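Local coordinates for type VI secretion system component (Escherichia coli O6, PDB 2P5Z), which is a component of the type VI secretion system and resembles the T4 phage tail proteins gp27 and gp5, consistent with a part in the injection apparatus, at residues L31-R36 with T350-D355; G183-F188 with S206-G211; E309-K314 with A364-E369; G315-S320 with Y358-T363; L326-Q331 with K341-T346. All blocks are in the same frame, centred on the assembly; numbering follows the deposited sequence.

All five contacts concern the part of the chain that resembles a phage tail hub. Contacts 3 and 4 are successive parts of one antiparallel pairing, between strands 311-317 and 359-366. Strand 359-366 also borders strand 343-353, whose two ends serve contact 5 and contact 1. The centres of contacts 3 and 5 are about 9 Å apart, and the I365 and L344 backbones join them. Contacts 1 and 4 lie about 12 Å apart, centre to centre, and meet through S351 and E359. Contact 2, its centre about 13 Å from that of contact 5, ties a separate three-stranded sheet to strand 209-214.

Contact 1. Residues L31-R36 with T350-D355; sequences LTFEGR and TSAARD
F33 lays its ring beside T350 and A352 of the facing strand. T350 CG2 comes in at the ring edge, in its plane, 3.2 Å from F33 CE2. The backbone around S351 and A352 lies over one face of the ring, toward its rim, and A352 CB is 3.5 Å from F33 CE1. The first torsion of F33 (chi1 83°) sets CG between the backbone N and the carbonyl carbon, and this swings the ring across toward T350. T350, on the same face as F33, pairs with G35. On the other face two hydroxyls reach backbone oxygens. T32 OG1 donates to A352 O at 2.8 Å, and S351 OG donates to F33 O at 2.9 Å, both in the carbonyl plane. A352 O also takes the F33 N-H at 3.1 Å, so two donors hold it. G35 N to T350 O, 2.8 Å, continues the antiparallel ladder. At the far end R354 N donates to L31 O at 3.2 Å, and L31 CD1 sits 3.8 Å from R354 CZ, over the centre of one guanidinium face. That guanidinium is positioned from outside: D29 forms a salt bridge to it, and T50 and the V30 carbonyl accept hydrogen bonds from it. F68 and H17 meet the F33 ring edge-to-face. Strand 29-38 is flanked on its other side by strand 44-51, where L31 and T32 both face Q48 in a classic beta bulge. Strand 343-353 pairs in turn with strand 359-366, through S351 and E359.

Contact 2. Residues G183-F188 with S206-G211; sequences GIWFRF and SGYERG
W185 and R187, on the edge strand 185-191 of a three-stranded sheet, reach across to G207, Y208 and E209, where the chain enters strand 209-214. No hydrogen bond joins the two segments, so side chains make the junction. The six-membered ring of W185 meets the Y208 ring obliquely. Their planes are 42° apart and their centroids 5.9 Å apart. W185 CZ2 approaches near the plane of the tyrosine ring, at its edge, with Y208 CE1 at 3.7 Å. G207 has no side chain, and W185 CH2 meets its backbone, 4.0 Å from G207 O. Two residues along the strand, R187 extends straight from CG to NE. It crosses the E209 side chain at about a right angle. NH2 of R187 forms a salt bridge with OE2 of E209 at 3.4 Å, and the guanidinium and carboxylate planes are turned 50° apart. R187 also has a long, weak ion pair with E200 on strand 196-202. The hydroxyl of Y208 is hydrogen-bonded to the backbone N of Y373, which probably helps to fix the ring against W185. Y373 also meets W185 edge-to-face, and Y202 packs on the same indole. Just before the strand, G183 closes helix 171-182 with a Schellman motif. The whole is an aromatic cluster with a charged pair beside it, joining the three-stranded sheet to strand 209-214 within the phage-tail-hub-like domain.

Contact 3. Residues E309-K314 with A364-E369; sequences EQAILK and AIPYSE
L313 is the main bump here, and A364 and P366 form the surface it fits against. The leucine runs across the proline at about a right angle. Its CD1 rests over one face of the proline ring, nearest the N-CD side, 3.7 Å from P366 N and 3.8 Å from P366 CD. A first torsion of -54° sets CG of L313 anti to the carbonyl carbon, which carries CD1 over the ring. At the root of the side chain L313 CB meets A364 CB at 4.0 Å. A311 adds a shallower touch, with its CB 4.3 Å from P366 CD. I365 CG2 also comes to 4.0 Å from A311 O. V343, V338 and F339 touch the same leucine, so the side chain is packed by strand 343-353 and helix 337-341 as well. L313 N donates to A364 O at 2.9 Å, nearly straight at the hydrogen (166°), with the donor well above the carbonyl plane. P366 has no N-H to give to A311 O, which lies 4.0 Å from P366 CD. The strands diverge here, and the missing N-H is consistent with the ladder ending at the L313-A364 pair, where apolar contact takes over from hydrogen bonding.

Contact 4. Residues G315-S320 with Y358-T363; sequences GQSTSS and YELTFT
F362 lies with its ring face turned toward the backbone of G315. The glycine CA is 3.9 Å from the ring centroid and 24° off the normal, a CH-pi contact. F362 brings its ring over this cross-strand partner by a chi1 of 68°, which tucks CG in between its own N and C atoms. G315 has no side chain, and the ring lies over its CA. Y358 is turned the other way: its edge meets the carbonyls of T318 and S319 in the facing segment. T318 O and S319 O lie in the ring plane, with S319 O 3.3 Å from Y358 CE1. Between the two rings L360 sends CD1 to 3.9 Å from S317 CB. These groups share one side of the pairing. On the opposite face, Q316 and T361 run side by side in the same direction, and Q316 CG is 3.8 Å from T361 CG2. The Q316 amide also approaches the E359 carboxylate, their planes 38° apart, with W231 touching both side chains. Under the side chains, F362 N donates to G315 O at 2.9 Å. S317 and L360 exchange two hydrogen bonds, S317 N to L360 O at 2.9 Å and L360 N to S317 O at 2.8 Å. Beyond S317 the chain leaves the ladder: S317 OG accepts from S319 N at 3.1 Å, an ST turn, and is also hydrogen-bonded to A229 O. The chemistry is thus divided: F362 and L360 make one face largely apolar, with S317 as its polar member, polar ends gather beside Q316, and the serine hydroxyl helps to hold the turn where regular pairing stops.

Contact 5. Residues L326-Q331 with K341-T346; sequences LEIKVQ and KGVLIT
E327 pairs with L344 and I328 with V343 in an antiparallel ladder, with the short strand axes at 132°. The two are neighbouring strands of the hub-like domain, and helix 337-341 lies in the connection between them. I345 N donates to L326 O at 3.0 Å. I328 and V343 are joined by hydrogen bonds in both directions, I328 N to V343 O at 2.9 Å and V343 N to I328 O at 2.8 Å. Their side chains share one face and cross at a slant, with I328 CG1 3.9 Å from V343 CG2. I345 joins them by placing CD1 4.2 Å from I328 CG1. L322, A364 and F362 pack around these side chains. On the other face, L344, with CG anti to the backbone N (chi1 -176°), carries CD2 over the facing backbone, 3.4 Å from L326 O. The same leucine touches Y208, just before strand 209-214, which pairs with strand 326-330 in parallel. G342, with positive phi, is the first residue to leave the helix and leads into the strand that starts at V343. Just before it, the helix end meets a lysine: the bent chain of K329 brings NZ to R340 O, a hydrogen bond, and to K341 O, a weak one of 3.0 Å.

Contact 1. Residues L31-R36 with T350-D355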
# COMPACT_ATOMS: atom_id res chain seq x y z
N LEU A 31 -16.56 14.56 26.55
CA LEU A 31 -15.91 13.51 27.32
C LEU A 31 -14.42 13.51 27.04
O LEU A 31 -13.63 13.94 27.86
CB LEU A 31 -16.51 12.17 26.95
CG LEU A 31 -16.09 10.96 27.76
CD1 LEU A 31 -16.36 11.20 29.22
CD2 LEU A 31 -16.85 9.74 27.29
N THR A 32 -14.05 13.04 25.85
CA THR A 32 -12.64 13.07 25.43
C THR A 32 -12.49 13.48 23.96
O THR A 32 -13.44 13.38 23.18
CB THR A 32 -11.95 11.70 25.69
OG1 THR A 32 -10.54 11.82 25.46
CG2 THR A 32 -12.53 10.60 24.83
N PHE A 33 -11.31 13.95 23.58
CA PHE A 33 -11.04 14.22 22.18
C PHE A 33 -9.61 13.93 21.72
O PHE A 33 -8.66 13.97 22.49
CB PHE A 33 -11.44 15.65 21.80
CG PHE A 33 -10.41 16.68 22.13
CD1 PHE A 33 -10.49 17.41 23.30
CD2 PHE A 33 -9.37 16.95 21.27
CE1 PHE A 33 -9.56 18.39 23.60
CE2 PHE A 33 -8.44 17.91 21.58
CZ PHE A 33 -8.52 18.63 22.74
N GLU A 34 -9.49 13.70 20.41
CA GLU A 34 -8.22 13.57 19.74
C GLU A 34 -8.27 14.38 18.46
O GLU A 34 -9.21 14.23 17.67
CB GLU A 34 -7.96 12.10 19.44
CG GLU A 34 -6.49 11.75 19.31
CD GLU A 34 -6.17 10.42 19.97
OE1 GLU A 34 -7.12 9.67 20.30
OE2 GLU A 34 -4.96 10.14 20.16
N GLY A 35 -7.29 15.27 18.28
CA GLY A 35 -7.21 16.15 17.11
C GLY A 35 -5.88 16.06 16.35
O GLY A 35 -4.85 15.74 16.93
N ARG A 36 -5.92 16.34 15.04
CA ARG A 36 -4.73 16.38 14.18
C ARG A 36 -4.81 17.60 13.27
O ARG A 36 -5.80 17.83 12.60
CB ARG A 36 -4.58 15.09 13.37
CG ARG A 36 -4.10 13.87 14.20
CD ARG A 36 -4.98 12.58 14.03
NE ARG A 36 -6.43 12.83 14.17
CZ ARG A 36 -7.35 11.90 14.40
NH1 ARG A 36 -8.64 12.23 14.49
NH2 ARG A 36 -6.99 10.63 14.54
N THR A 350 -3.18 16.26 19.27
CA THR A 350 -3.84 17.11 20.25
C THR A 350 -4.84 16.28 21.05
O THR A 350 -5.50 15.41 20.49
CB THR A 350 -4.45 18.30 19.47
OG1 THR A 350 -3.62 19.44 19.63
CG2 THR A 350 -5.80 18.64 19.89
N SER A 351 -4.90 16.50 22.37
CA SER A 351 -5.75 15.66 23.24
C SER A 351 -6.20 16.28 24.58
O SER A 351 -5.55 17.19 25.11
CB SER A 351 -5.06 14.33 23.55
OG SER A 351 -6.04 13.32 23.54
N ALA A 352 -7.31 15.77 25.10
CA ALA A 352 -7.75 16.01 26.47
C ALA A 352 -8.84 15.03 26.83
O ALA A 352 -9.32 14.26 25.97
CB ALA A 352 -8.27 17.40 26.66
N ALA A 353 -9.20 15.06 28.10
CA ALA A 353 -10.34 14.32 28.62
C ALA A 353 -10.73 15.06 29.88
O ALA A 353 -9.98 15.91 30.35
CB ALA A 353 -9.97 12.89 28.93
N ARG A 354 -11.91 14.75 30.40
CA ARG A 354 -12.38 15.34 31.66
C ARG A 354 -11.44 15.05 32.85
O ARG A 354 -11.32 15.88 33.75
CB ARG A 354 -13.79 14.86 31.97
CG ARG A 354 -14.88 15.56 31.17
CD ARG A 354 -16.24 15.01 31.55
NE ARG A 354 -17.18 15.03 30.43
CZ ARG A 354 -18.28 14.30 30.39
NH1 ARG A 354 -18.58 13.49 31.40
NH2 ARG A 354 -19.10 14.38 29.35
N ASP A 355 -10.77 13.90 32.83
CA ASP A 355 -9.78 13.54 33.84
C ASP A 355 -8.32 13.66 33.41
O ASP A 355 -7.47 12.99 33.98
CB ASP A 355 -10.02 12.10 34.31
CG ASP A 355 -9.88 11.09 33.19
OD1 ASP A 355 -10.19 11.42 32.03
OD2 ASP A 355 -9.46 9.94 33.46

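Contact 2. Residues G183-F188 with S206-G211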
# COMPACT_ATOMS: atom_id res chain seq x y z
N GLY A 183 4.96 24.02 -4.87
CA GLY A 183 5.44 24.33 -3.53
C GLY A 183 4.65 25.39 -2.77
O GLY A 183 5.21 26.07 -1.91
N ILE A 184 3.37 25.54 -3.11
CA ILE A 184 2.49 26.44 -2.36
C ILE A 184 1.93 25.63 -1.20
O ILE A 184 1.67 24.43 -1.32
CB ILE A 184 1.32 26.99 -3.25
CG1 ILE A 184 1.84 28.00 -4.27
CG2 ILE A 184 0.24 27.71 -2.43
CD1 ILE A 184 0.80 28.38 -5.32
N TRP A 185 1.78 26.28 -0.05
CA TRP A 185 1.22 25.60 1.10
C TRP A 185 0.08 26.38 1.72
O TRP A 185 -0.08 27.58 1.47
CB TRP A 185 2.30 25.33 2.15
CG TRP A 185 3.08 26.50 2.59
CD1 TRP A 185 4.21 27.00 2.01
CD2 TRP A 185 2.84 27.31 3.75
NE1 TRP A 185 4.68 28.09 2.72
CE2 TRP A 185 3.85 28.30 3.79
CE3 TRP A 185 1.85 27.31 4.74
CZ2 TRP A 185 3.91 29.27 4.80
CZ3 TRP A 185 1.91 28.28 5.75
CH2 TRP A 185 2.94 29.24 5.77
N PHE A 186 -0.70 25.68 2.52
CA PHE A 186 -1.78 26.34 3.22
C PHE A 186 -1.91 26.00 4.72
O PHE A 186 -1.45 24.95 5.19
CB PHE A 186 -3.11 26.15 2.50
CG PHE A 186 -3.53 24.72 2.32
CD1 PHE A 186 -3.10 23.98 1.23
CD2 PHE A 186 -4.41 24.13 3.22
CE1 PHE A 186 -3.52 22.66 1.04
CE2 PHE A 186 -4.85 22.80 3.05
CZ PHE A 186 -4.42 22.07 1.94
N ARG A 187 -2.57 26.90 5.43
CA ARG A 187 -3.02 26.63 6.78
C ARG A 187 -4.42 27.17 6.98
O ARG A 187 -4.93 27.92 6.16
CB ARG A 187 -2.08 27.26 7.80
CG ARG A 187 -2.14 28.76 7.89
CD ARG A 187 -0.92 29.24 8.62
NE ARG A 187 -0.86 30.68 8.74
CZ ARG A 187 -1.40 31.37 9.74
NH1 ARG A 187 -2.07 30.73 10.71
NH2 ARG A 187 -1.29 32.69 9.75
N PHE A 188 -5.02 26.79 8.10
CA PHE A 188 -6.34 27.25 8.44
C PHE A 188 -6.26 28.32 9.51
O PHE A 188 -5.34 28.32 10.33
CB PHE A 188 -7.20 26.07 8.87
CG PHE A 188 -7.49 25.12 7.76
CD1 PHE A 188 -8.63 25.26 6.99
CD2 PHE A 188 -6.60 24.10 7.45
CE1 PHE A 188 -8.88 24.40 5.95
CE2 PHE A 188 -6.85 23.24 6.40
CZ PHE A 188 -8.00 23.39 5.66
N SER A 206 7.33 34.49 4.74
CA SER A 206 6.53 35.64 5.16
C SER A 206 5.08 35.24 5.46
O SER A 206 4.26 36.08 5.84
CB SER A 206 6.59 36.74 4.11
OG SER A 206 5.94 36.33 2.92
N GLY A 207 4.76 33.96 5.30
CA GLY A 207 3.45 33.47 5.67
C GLY A 207 3.38 32.96 7.09
O GLY A 207 2.29 32.69 7.60
N TYR A 208 4.55 32.82 7.70
CA TYR A 208 4.68 32.29 9.05
C TYR A 208 4.14 33.32 10.04
O TYR A 208 4.28 34.52 9.83
CB TYR A 208 6.15 32.03 9.41
CG TYR A 208 6.91 31.04 8.55
CD1 TYR A 208 6.27 30.20 7.64
CD2 TYR A 208 8.29 30.91 8.69
CE1 TYR A 208 7.00 29.28 6.88
CE2 TYR A 208 9.02 29.99 7.95
CZ TYR A 208 8.38 29.18 7.04
OH TYR A 208 9.12 28.27 6.30
N GLU A 209 3.53 32.84 11.11
CA GLU A 209 3.03 33.75 12.12
C GLU A 209 4.02 33.87 13.28
O GLU A 209 4.40 32.87 13.90
CB GLU A 209 1.65 33.33 12.60
CG GLU A 209 0.98 34.38 13.44
CD GLU A 209 -0.40 33.96 13.88
OE1 GLU A 209 -0.82 34.39 14.98
OE2 GLU A 209 -1.04 33.19 13.13
N ARG A 210 4.44 35.10 13.56
CA ARG A 210 5.40 35.39 14.61
C ARG A 210 4.71 36.15 15.75
O ARG A 210 3.80 36.95 15.50
CB ARG A 210 6.56 36.21 14.03
CG ARG A 210 7.51 35.39 13.17
CD ARG A 210 8.17 36.25 12.10
NE ARG A 210 9.51 35.77 11.78
CZ ARG A 210 10.64 36.33 12.23
NH1 ARG A 210 10.59 37.40 13.02
NH2 ARG A 210 11.81 35.83 11.88
N GLY A 211 5.10 35.90 17.00
CA GLY A 211 6.11 34.92 17.36
C GLY A 211 6.10 34.64 18.84
O GLY A 211 6.64 35.43 19.62

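Contact 3. Residues E309-K314 with A364-E369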
# COMPACT_ATOMS: atom_id res chain seq x y z
N GLU A 309 12.58 17.52 4.85
CA GLU A 309 12.50 16.20 5.47
C GLU A 309 13.84 15.72 6.03
O GLU A 309 13.94 14.61 6.52
CB GLU A 309 11.92 15.19 4.48
CG GLU A 309 12.62 15.20 3.14
CD GLU A 309 11.93 14.34 2.10
OE1 GLU A 309 12.61 13.47 1.51
OE2 GLU A 309 10.71 14.52 1.87
N GLN A 310 14.86 16.57 5.96
CA GLN A 310 16.20 16.27 6.44
C GLN A 310 16.32 16.55 7.94
O GLN A 310 17.21 16.03 8.60
CB GLN A 310 17.22 17.14 5.71
CG GLN A 310 18.61 16.54 5.61
CD GLN A 310 19.65 17.54 5.17
OE1 GLN A 310 20.74 17.16 4.72
NE2 GLN A 310 19.34 18.83 5.30
N ALA A 311 15.45 17.41 8.46
CA ALA A 311 15.54 17.83 9.84
C ALA A 311 14.17 17.94 10.48
O ALA A 311 13.50 18.95 10.33
CB ALA A 311 16.25 19.16 9.94
N ILE A 312 13.75 16.91 11.21
CA ILE A 312 12.48 16.99 11.94
C ILE A 312 12.67 17.35 13.43
O ILE A 312 13.39 16.68 14.18
CB ILE A 312 11.60 15.72 11.75
CG1 ILE A 312 11.40 15.45 10.25
CG2 ILE A 312 10.24 15.91 12.41
CD1 ILE A 312 10.80 14.05 9.94
N LEU A 313 12.00 18.42 13.85
CA LEU A 313 12.02 18.84 15.22
C LEU A 313 10.71 18.46 15.89
O LEU A 313 9.63 18.69 15.32
CB LEU A 313 12.23 20.34 15.27
CG LEU A 313 13.47 20.78 14.50
CD1 LEU A 313 13.75 22.23 14.72
CD2 LEU A 313 14.71 19.98 14.89
N LYS A 314 10.78 17.84 17.07
CA LYS A 314 9.58 17.48 17.80
C LYS A 314 9.55 17.99 19.24
O LYS A 314 10.55 18.48 19.77
CB LYS A 314 9.36 15.98 17.78
CG LYS A 314 8.98 15.40 16.44
CD LYS A 314 8.24 14.09 16.62
CE LYS A 314 8.48 13.15 15.44
NZ LYS A 314 9.94 12.80 15.31
N ALA A 364 7.96 19.94 13.70
CA ALA A 364 8.43 21.28 13.33
C ALA A 364 9.68 21.24 12.45
O ALA A 364 10.31 20.20 12.29
CB ALA A 364 8.70 22.11 14.59
N ILE A 365 10.02 22.39 11.88
CA ILE A 365 11.26 22.49 11.10
C ILE A 365 11.94 23.78 11.56
O ILE A 365 11.25 24.68 12.05
CB ILE A 365 11.03 22.50 9.51
CG1 ILE A 365 10.24 23.73 9.04
CG2 ILE A 365 10.42 21.18 8.99
CD1 ILE A 365 10.40 24.05 7.57
N PRO A 366 13.28 23.86 11.46
CA PRO A 366 13.97 25.08 11.85
C PRO A 366 13.58 26.26 10.99
O PRO A 366 13.24 26.06 9.82
CB PRO A 366 15.44 24.76 11.56
CG PRO A 366 15.53 23.29 11.47
CD PRO A 366 14.21 22.81 11.00
N TYR A 367 13.60 27.46 11.57
CA TYR A 367 13.58 28.67 10.77
C TYR A 367 14.91 28.76 10.02
O TYR A 367 15.96 28.37 10.54
CB TYR A 367 13.40 29.90 11.66
CG TYR A 367 12.97 31.14 10.90
CD1 TYR A 367 11.62 31.38 10.68
CD2 TYR A 367 13.90 32.06 10.42
CE1 TYR A 367 11.20 32.51 9.99
CE2 TYR A 367 13.49 33.20 9.72
CZ TYR A 367 12.13 33.42 9.51
OH TYR A 367 11.65 34.52 8.82
N SER A 368 14.85 29.25 8.79
CA SER A 368 16.04 29.45 7.98
C SER A 368 15.72 30.56 7.01
O SER A 368 14.55 30.82 6.73
CB SER A 368 16.40 28.17 7.22
OG SER A 368 17.65 28.29 6.56
N GLU A 369 16.74 31.23 6.50
CA GLU A 369 16.51 32.27 5.51
C GLU A 369 16.81 31.78 4.12
O GLU A 369 16.51 32.45 3.14
CB GLU A 369 17.31 33.54 5.83
CG GLU A 369 16.67 34.43 6.88
CD GLU A 369 17.58 35.58 7.31
OE1 GLU A 369 18.36 36.08 6.46
OE2 GLU A 369 17.51 35.97 8.49

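Contact 4. Residues G315-S320 with Y358-T363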
# COMPACT_ATOMS: atom_id res chain seq x y z
N GLY A 315 8.40 17.87 19.88
CA GLY A 315 8.24 18.36 21.23
C GLY A 315 6.84 18.20 21.78
O GLY A 315 5.94 17.72 21.08
N GLN A 316 6.65 18.61 23.03
CA GLN A 316 5.36 18.54 23.70
C GLN A 316 5.02 19.86 24.34
O GLN A 316 5.91 20.64 24.67
CB GLN A 316 5.34 17.44 24.75
CG GLN A 316 4.84 16.15 24.21
CD GLN A 316 5.33 14.99 25.03
OE1 GLN A 316 6.53 14.84 25.24
NE2 GLN A 316 4.41 14.15 25.47
N SER A 317 3.72 20.11 24.51
CA SER A 317 3.26 21.39 25.04
C SER A 317 1.85 21.35 25.63
O SER A 317 1.08 20.40 25.39
CB SER A 317 3.32 22.47 23.97
OG SER A 317 3.10 23.74 24.56
N THR A 318 1.54 22.40 26.39
CA THR A 318 0.20 22.62 26.95
C THR A 318 -0.40 23.92 26.42
O THR A 318 -1.54 24.25 26.76
CB THR A 318 0.22 22.72 28.51
OG1 THR A 318 1.18 23.71 28.93
CG2 THR A 318 0.53 21.39 29.14
N SER A 319 0.38 24.67 25.64
CA SER A 319 -0.11 25.89 24.99
C SER A 319 -1.28 25.63 24.05
O SER A 319 -1.21 24.78 23.17
CB SER A 319 1.01 26.57 24.21
OG SER A 319 0.48 27.60 23.39
N SER A 320 -2.36 26.37 24.23
CA SER A 320 -3.55 26.22 23.41
C SER A 320 -3.42 27.12 22.19
O SER A 320 -4.24 27.07 21.27
CB SER A 320 -4.75 26.68 24.20
OG SER A 320 -4.58 28.04 24.59
N TYR A 358 -5.34 19.23 28.67
CA TYR A 358 -4.76 19.51 27.37
C TYR A 358 -3.27 19.34 27.22
O TYR A 358 -2.47 19.95 27.93
CB TYR A 358 -5.21 20.90 26.91
CG TYR A 358 -4.82 21.27 25.51
CD1 TYR A 358 -3.81 22.21 25.28
CD2 TYR A 358 -5.46 20.72 24.40
CE1 TYR A 358 -3.46 22.58 24.01
CE2 TYR A 358 -5.11 21.09 23.12
CZ TYR A 358 -4.10 22.02 22.93
OH TYR A 358 -3.73 22.42 21.68
N GLU A 359 -2.90 18.51 26.25
CA GLU A 359 -1.52 18.23 25.92
C GLU A 359 -1.42 18.07 24.41
O GLU A 359 -2.31 17.48 23.79
CB GLU A 359 -1.08 16.95 26.62
CG GLU A 359 0.41 16.65 26.53
CD GLU A 359 0.85 15.65 27.57
OE1 GLU A 359 1.96 15.09 27.41
OE2 GLU A 359 0.11 15.43 28.55
N LEU A 360 -0.35 18.57 23.81
CA LEU A 360 -0.10 18.32 22.39
C LEU A 360 1.33 17.92 22.08
O LEU A 360 2.25 18.42 22.71
CB LEU A 360 -0.55 19.50 21.50
CG LEU A 360 0.01 20.92 21.26
CD1 LEU A 360 -0.17 21.77 22.48
CD2 LEU A 360 1.46 20.98 20.76
N THR A 361 1.53 17.01 21.13
CA THR A 361 2.85 16.78 20.57
C THR A 361 2.94 17.58 19.26
O THR A 361 1.96 17.62 18.51
CB THR A 361 3.13 15.29 20.30
OG1 THR A 361 2.28 14.84 19.24
CG2 THR A 361 2.83 14.43 21.53
N PHE A 362 4.07 18.22 18.98
CA PHE A 362 4.21 18.92 17.71
C PHE A 362 5.37 18.43 16.85
O PHE A 362 6.38 18.00 17.38
CB PHE A 362 4.30 20.43 17.92
CG PHE A 362 5.55 20.90 18.62
CD1 PHE A 362 6.71 21.22 17.90
CD2 PHE A 362 5.57 21.09 20.00
CE1 PHE A 362 7.86 21.69 18.54
CE2 PHE A 362 6.71 21.57 20.65
CZ PHE A 362 7.85 21.86 19.92
N THR A 363 5.24 18.50 15.53
CA THR A 363 6.40 18.34 14.64
C THR A 363 6.73 19.74 14.16
O THR A 363 5.89 20.63 14.24
CB THR A 363 6.14 17.40 13.44
OG1 THR A 363 5.07 17.92 12.65
CG2 THR A 363 5.75 16.01 13.91

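Contact 5. Residues L326-Q331 with K341-T346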
# COMPACT_ATOMS: atom_id res chain seq x y z
N LEU A 326 2.59 28.69 13.00
CA LEU A 326 3.27 29.54 13.98
C LEU A 326 4.78 29.33 13.99
O LEU A 326 5.25 28.19 14.00
CB LEU A 326 2.74 29.28 15.39
CG LEU A 326 1.73 30.28 15.95
CD1 LEU A 326 0.37 30.15 15.26
CD2 LEU A 326 1.58 30.06 17.44
N GLU A 327 5.52 30.43 13.96
CA GLU A 327 6.95 30.40 14.26
C GLU A 327 7.11 30.69 15.74
O GLU A 327 6.73 31.76 16.21
CB GLU A 327 7.72 31.44 13.45
CG GLU A 327 9.25 31.32 13.56
CD GLU A 327 9.93 32.47 14.35
OE1 GLU A 327 10.96 32.99 13.86
OE2 GLU A 327 9.45 32.84 15.45
N ILE A 328 7.65 29.74 16.49
CA ILE A 328 7.89 29.97 17.91
C ILE A 328 9.36 29.84 18.26
O ILE A 328 10.15 29.29 17.50
CB ILE A 328 7.07 29.02 18.79
CG1 ILE A 328 7.66 27.61 18.73
CG2 ILE A 328 5.60 29.06 18.39
CD1 ILE A 328 7.41 26.79 19.95
N LYS A 329 9.74 30.37 19.42
CA LYS A 329 11.07 30.12 19.98
C LYS A 329 10.96 29.64 21.41
O LYS A 329 9.91 29.74 22.03
CB LYS A 329 11.99 31.33 19.85
CG LYS A 329 11.27 32.67 19.73
CD LYS A 329 11.99 33.62 18.76
CE LYS A 329 13.45 33.88 19.15
NZ LYS A 329 14.44 33.00 18.45
N VAL A 330 12.05 29.07 21.91
CA VAL A 330 12.08 28.47 23.25
C VAL A 330 13.05 29.22 24.17
O VAL A 330 14.17 29.54 23.76
CB VAL A 330 12.42 26.96 23.18
CG1 VAL A 330 12.39 26.30 24.56
CG2 VAL A 330 11.46 26.24 22.26
N GLN A 331 12.61 29.51 25.40
CA GLN A 331 13.45 30.14 26.44
C GLN A 331 14.67 29.30 26.85
O GLN A 331 15.81 29.76 26.78
CB GLN A 331 12.60 30.46 27.67
CG GLN A 331 13.02 31.75 28.37
CD GLN A 331 12.60 32.99 27.59
OE1 GLN A 331 11.41 33.21 27.33
NE2 GLN A 331 13.57 33.82 27.22
N LYS A 341 16.90 29.22 18.20
CA LYS A 341 16.88 30.02 16.96
C LYS A 341 15.46 30.38 16.52
O LYS A 341 15.23 31.48 16.03
CB LYS A 341 17.54 29.27 15.80
CG LYS A 341 18.92 28.68 16.06
CD LYS A 341 20.02 29.72 16.12
CE LYS A 341 21.35 29.05 16.40
NZ LYS A 341 22.44 30.06 16.45
N GLY A 342 14.53 29.45 16.68
CA GLY A 342 13.17 29.62 16.17
C GLY A 342 12.78 28.44 15.31
O GLY A 342 13.55 27.98 14.47
N VAL A 343 11.59 27.90 15.54
CA VAL A 343 11.13 26.75 14.77
C VAL A 343 9.75 27.00 14.21
O VAL A 343 8.96 27.73 14.80
CB VAL A 343 11.15 25.41 15.58
CG1 VAL A 343 12.48 25.21 16.27
CG2 VAL A 343 10.00 25.33 16.60
N LEU A 344 9.47 26.42 13.04
CA LEU A 344 8.17 26.60 12.41
C LEU A 344 7.39 25.34 12.63
O LEU A 344 7.84 24.27 12.24
CB LEU A 344 8.34 26.85 10.91
CG LEU A 344 7.14 27.16 9.98
CD1 LEU A 344 6.56 25.91 9.33
CD2 LEU A 344 6.04 28.00 10.66
N ILE A 345 6.22 25.48 13.24
CA ILE A 345 5.37 24.34 13.52
C ILE A 345 4.69 23.88 12.24
O ILE A 345 3.96 24.64 11.62
CB ILE A 345 4.26 24.69 14.52
CG1 ILE A 345 4.84 25.38 15.76
CG2 ILE A 345 3.41 23.45 14.84
CD1 ILE A 345 5.77 24.51 16.62
N THR A 346 4.95 22.62 11.88
CA THR A 346 4.34 22.02 10.71
C THR A 346 3.14 21.15 11.06
O THR A 346 2.31 20.90 10.21
CB THR A 346 5.34 21.15 9.92
OG1 THR A 346 5.78 20.06 10.74
CG2 THR A 346 6.54 21.98 9.50